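PDB 2CNQ: phosphoribosylaminoimidazole-succinocarboxamide synthase from Saccharomyces cerevisiae, which catalyses the ATP-dependent joining of L-aspartate to the carboxylate of 4-carboxy-5-aminoimidazole ribotide (CAIR), giving SAICAR in de novo purine biosynthesis. Local coordinates for residues G54-K59 with E294-L299. Numbering follows the deposited sequence. Where two conformers were deposited one is given.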
ATOM      1  N   GLY A  54       5.063  -5.706  -9.045  1.00  5.33           N
ATOM      2  CA  GLY A  54       5.973  -5.144  -8.097  1.00  5.58           C
ATOM      3  C   GLY A  54       6.698  -3.955  -8.602  1.00  5.32           C
ATOM      4  O   GLY A  54       7.042  -3.061  -7.844  1.00  5.47           O
ATOM      5  N   ILE A  55       6.954  -3.914  -9.890  1.00  5.25           N
ATOM      6  CA  ILE A  55       7.515  -2.722 -10.478  1.00  5.33           C
ATOM      7  C   ILE A  55       6.528  -1.586 -10.311  1.00  5.29           C
ATOM      8  O   ILE A  55       6.871  -0.501  -9.936  1.00  5.67           O
ATOM      9  CB  ILE A  55       7.849  -2.963 -11.931  1.00  5.80           C
ATOM     10  CG1 ILE A  55       8.980  -3.990 -12.025  1.00  6.06           C
ATOM     11  CG2 ILE A  55       8.223  -1.662 -12.576  1.00  6.52           C
ATOM     12  CD1 ILE A  55       9.293  -4.399 -13.418  1.00  7.70           C
ATOM     13  N   LEU A  56       5.265  -1.850 -10.577  1.00  5.51           N
ATOM     14  CA  LEU A  56       4.254  -0.818 -10.420  1.00  5.77           C
ATOM     15  C   LEU A  56       4.178  -0.350  -9.015  1.00  5.65           C
ATOM     16  O   LEU A  56       4.117   0.852  -8.757  1.00  5.93           O
ATOM     17  CB  LEU A  56       2.943  -1.342 -10.914  1.00  5.95           C
ATOM     18  CG  LEU A  56       1.834  -0.326 -10.978  1.00  6.36           C
ATOM     19  CD1 LEU A  56       0.903  -0.714 -12.063  1.00  7.28           C
ATOM     20  CD2 LEU A  56       1.076  -0.203  -9.698  1.00  6.50           C
ATOM     21  N   LEU A  57       4.194  -1.250  -8.063  1.00  5.51           N
ATOM     22  CA  LEU A  57       4.099  -0.818  -6.682  1.00  5.49           C
ATOM     23  C   LEU A  57       5.269   0.031  -6.325  1.00  5.31           C
ATOM     24  O   LEU A  57       5.129   0.978  -5.577  1.00  5.77           O
ATOM     25  CB  LEU A  57       4.050  -1.997  -5.765  1.00  5.50           C
ATOM     26  CG  LEU A  57       2.938  -2.983  -5.995  1.00  5.99           C
ATOM     27  CD1 LEU A  57       3.082  -4.100  -5.022  1.00  7.45           C
ATOM     28  CD2 LEU A  57       1.598  -2.347  -5.936  1.00  7.28           C
ATOM     29  N   THR A  58       6.424  -0.324  -6.829  1.00  5.22           N
ATOM     30  CA  THR A  58       7.616   0.399  -6.550  1.00  5.54           C
ATOM     31  C   THR A  58       7.546   1.756  -7.152  1.00  5.42           C
ATOM     32  O   THR A  58       7.745   2.755  -6.497  1.00  6.05           O
ATOM     33  CB  THR A  58       8.813  -0.371  -7.071  1.00  5.47           C
ATOM     34  OG1 THR A  58       8.898  -1.621  -6.410  1.00  6.08           O
ATOM     35  CG2 THR A  58      10.083   0.354  -6.823  1.00  6.65           C
ATOM     36  N   LYS A  59       7.291   1.807  -8.444  1.00  5.64           N
ATOM     37  CA  LYS A  59       7.286   3.065  -9.132  0.50  5.99           C
ATOM     38  C   LYS A  59       6.216   3.988  -8.616  1.00  5.73           C
ATOM     39  O   LYS A  59       6.417   5.164  -8.483  1.00  6.20           O
ATOM     40  CB  LYS A  59       7.073   2.799 -10.612  0.47  6.15           C
ATOM     41  CG  LYS A  59       8.176   1.985 -11.260  0.47  7.27           C
ATOM     42  CD  LYS A  59       9.580   2.585 -11.190  0.47  9.98           C
ATOM     43  CE  LYS A  59      10.595   1.553 -11.713  0.47 11.19           C
ATOM     44  NZ  LYS A  59      11.932   2.153 -11.994  0.47 10.62           N
ATOM     45  N   GLU A 294      -3.884   1.118 -14.936  1.00  6.02           N
ATOM     46  CA  GLU A 294      -4.707   2.281 -15.159  1.00  6.23           C
ATOM     47  C   GLU A 294      -4.624   3.219 -13.989  1.00  6.23           C
ATOM     48  O   GLU A 294      -4.522   4.412 -14.161  1.00  6.55           O
ATOM     49  CB  GLU A 294      -6.117   1.860 -15.435  1.00  6.42           C
ATOM     50  CG  GLU A 294      -7.054   3.006 -15.684  1.00  6.94           C
ATOM     51  CD  GLU A 294      -6.779   3.776 -16.952  1.00  7.63           C
ATOM     52  OE1 GLU A 294      -7.497   4.753 -17.167  1.00 10.86           O
ATOM     53  OE2 GLU A 294      -5.953   3.386 -17.763  1.00  8.22           O
ATOM     54  N   ALA A 295      -4.674   2.682 -12.783  1.00  6.12           N
ATOM     55  CA  ALA A 295      -4.507   3.529 -11.635  1.00  6.16           C
ATOM     56  C   ALA A 295      -3.174   4.228 -11.713  1.00  5.96           C
ATOM     57  O   ALA A 295      -3.078   5.410 -11.473  1.00  6.66           O
ATOM     58  CB  ALA A 295      -4.607   2.747 -10.376  1.00  6.59           C
ATOM     59  N   TYR A 296      -2.133   3.475 -11.992  1.00  6.02           N
ATOM     60  CA  TYR A 296      -0.815   4.036 -12.074  1.00  6.70           C
ATOM     61  C   TYR A 296      -0.767   5.148 -13.062  1.00  6.76           C
ATOM     62  O   TYR A 296      -0.244   6.201 -12.790  1.00  7.24           O
ATOM     63  CB  TYR A 296       0.175   2.943 -12.450  1.00  6.76           C
ATOM     64  CG  TYR A 296       1.520   3.476 -12.743  1.00  7.43           C
ATOM     65  CD1 TYR A 296       1.873   3.860 -14.022  1.00  8.68           C
ATOM     66  CD2 TYR A 296       2.443   3.652 -11.745  1.00  8.98           C
ATOM     67  CE1 TYR A 296       3.103   4.394 -14.278  1.00 10.58           C
ATOM     68  CE2 TYR A 296       3.661   4.189 -11.997  1.00 10.29           C
ATOM     69  CZ  TYR A 296       3.980   4.560 -13.262  1.00 10.86           C
ATOM     70  OH  TYR A 296       5.212   5.105 -13.485  1.00 14.13           O
ATOM     71  N   GLU A 297      -1.252   4.913 -14.241  1.00  6.62           N
ATOM     72  CA  GLU A 297      -1.151   5.924 -15.285  1.00  7.64           C
ATOM     73  C   GLU A 297      -1.942   7.138 -14.926  1.00  7.52           C
ATOM     74  O   GLU A 297      -1.485   8.243 -15.135  1.00  8.38           O
ATOM     75  CB  GLU A 297      -1.615   5.336 -16.599  1.00  8.10           C
ATOM     76  CG  GLU A 297      -0.655   4.311 -17.105  1.00  8.07           C
ATOM     77  CD  GLU A 297      -0.912   3.860 -18.506  1.00  9.14           C
ATOM     78  OE1 GLU A 297       0.050   3.505 -19.184  1.00 11.51           O
ATOM     79  OE2 GLU A 297      -2.077   3.843 -18.923  1.00  9.88           O
ATOM     80  N   THR A 298      -3.132   6.967 -14.395  1.00  7.27           N
ATOM     81  CA  THR A 298      -3.947   8.106 -14.104  1.00  7.83           C
ATOM     82  C   THR A 298      -3.370   8.897 -12.970  1.00  7.70           C
ATOM     83  O   THR A 298      -3.314  10.108 -13.006  1.00  9.02           O
ATOM     84  CB  THR A 298      -5.332   7.702 -13.820  1.00  8.13           C
ATOM     85  OG1 THR A 298      -5.805   7.004 -14.958  1.00 10.17           O
ATOM     86  CG2 THR A 298      -6.244   8.863 -13.625  1.00 10.55           C
ATOM     87  N   LEU A 299      -2.935   8.211 -11.938  1.00  7.67           N
ATOM     88  CA  LEU A 299      -2.417   8.900 -10.790  1.00  7.88           C
ATOM     89  C   LEU A 299      -1.149   9.617 -11.096  1.00  9.09           C
ATOM     90  O   LEU A 299      -0.944  10.692 -10.595  1.00 10.56           O
ATOM     91  CB  LEU A 299      -2.186   7.910  -9.668  1.00  7.40           C
ATOM     92  CG  LEU A 299      -3.474   7.379  -9.089  1.00  6.78           C
ATOM     93  CD1 LEU A 299      -3.179   6.199  -8.218  1.00  7.55           C
ATOM     94  CD2 LEU A 299      -4.236   8.463  -8.359  1.00  7.89           C
TER
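A small apolar helix-helix contact beside a nucleotide pocket joins the N-terminal part of helix 53-67 to the C-terminal part of helix 282-300, where Leu56 and Lys59, one turn apart, receive the side chain of Tyr296. Between segments 54-59 and 294-299 the backbones are nearest at Leu56 and Tyr296, whose CA atoms are 7.2 Å apart, and the side chains of these two run past each other in opposite directions. Leu56 sets its CD1 3.7 Å from CB of Tyr296, while its CG lies 4.1 Å from CD2 of the Tyr296 ring. Tyr296 holds CG anti to its own backbone nitrogen (chi1 172°), which extends the phenol over to helix 53-67. There CE2 of Tyr296 lies 3.9 Å from CB of Lys59; both Leu56 and Lys59 approach the ring obliquely. The OH of Tyr296 ends 4.1 Å from CB of Lys59. From here the lysine chain bends at chi2 (-59°) and carries its ammonium group off to a salt bridge with Asp104, so Tyr296 touches the methylene base and not the charge. The Lys59 side chain comes within about 4 Å (nearest atoms) of bound AMP and AMZ, whose shared pocket includes Glu62 and Lys66 further along helix 53-67. Leu56 is buried further against Tyr292 and Ile293 of helix 282-300, Pro238 of strand 228-245 and Trp304 near the C-terminus, while Leu299 packs on Phe243 of strand 228-245 and Ile211 of strand 211-223.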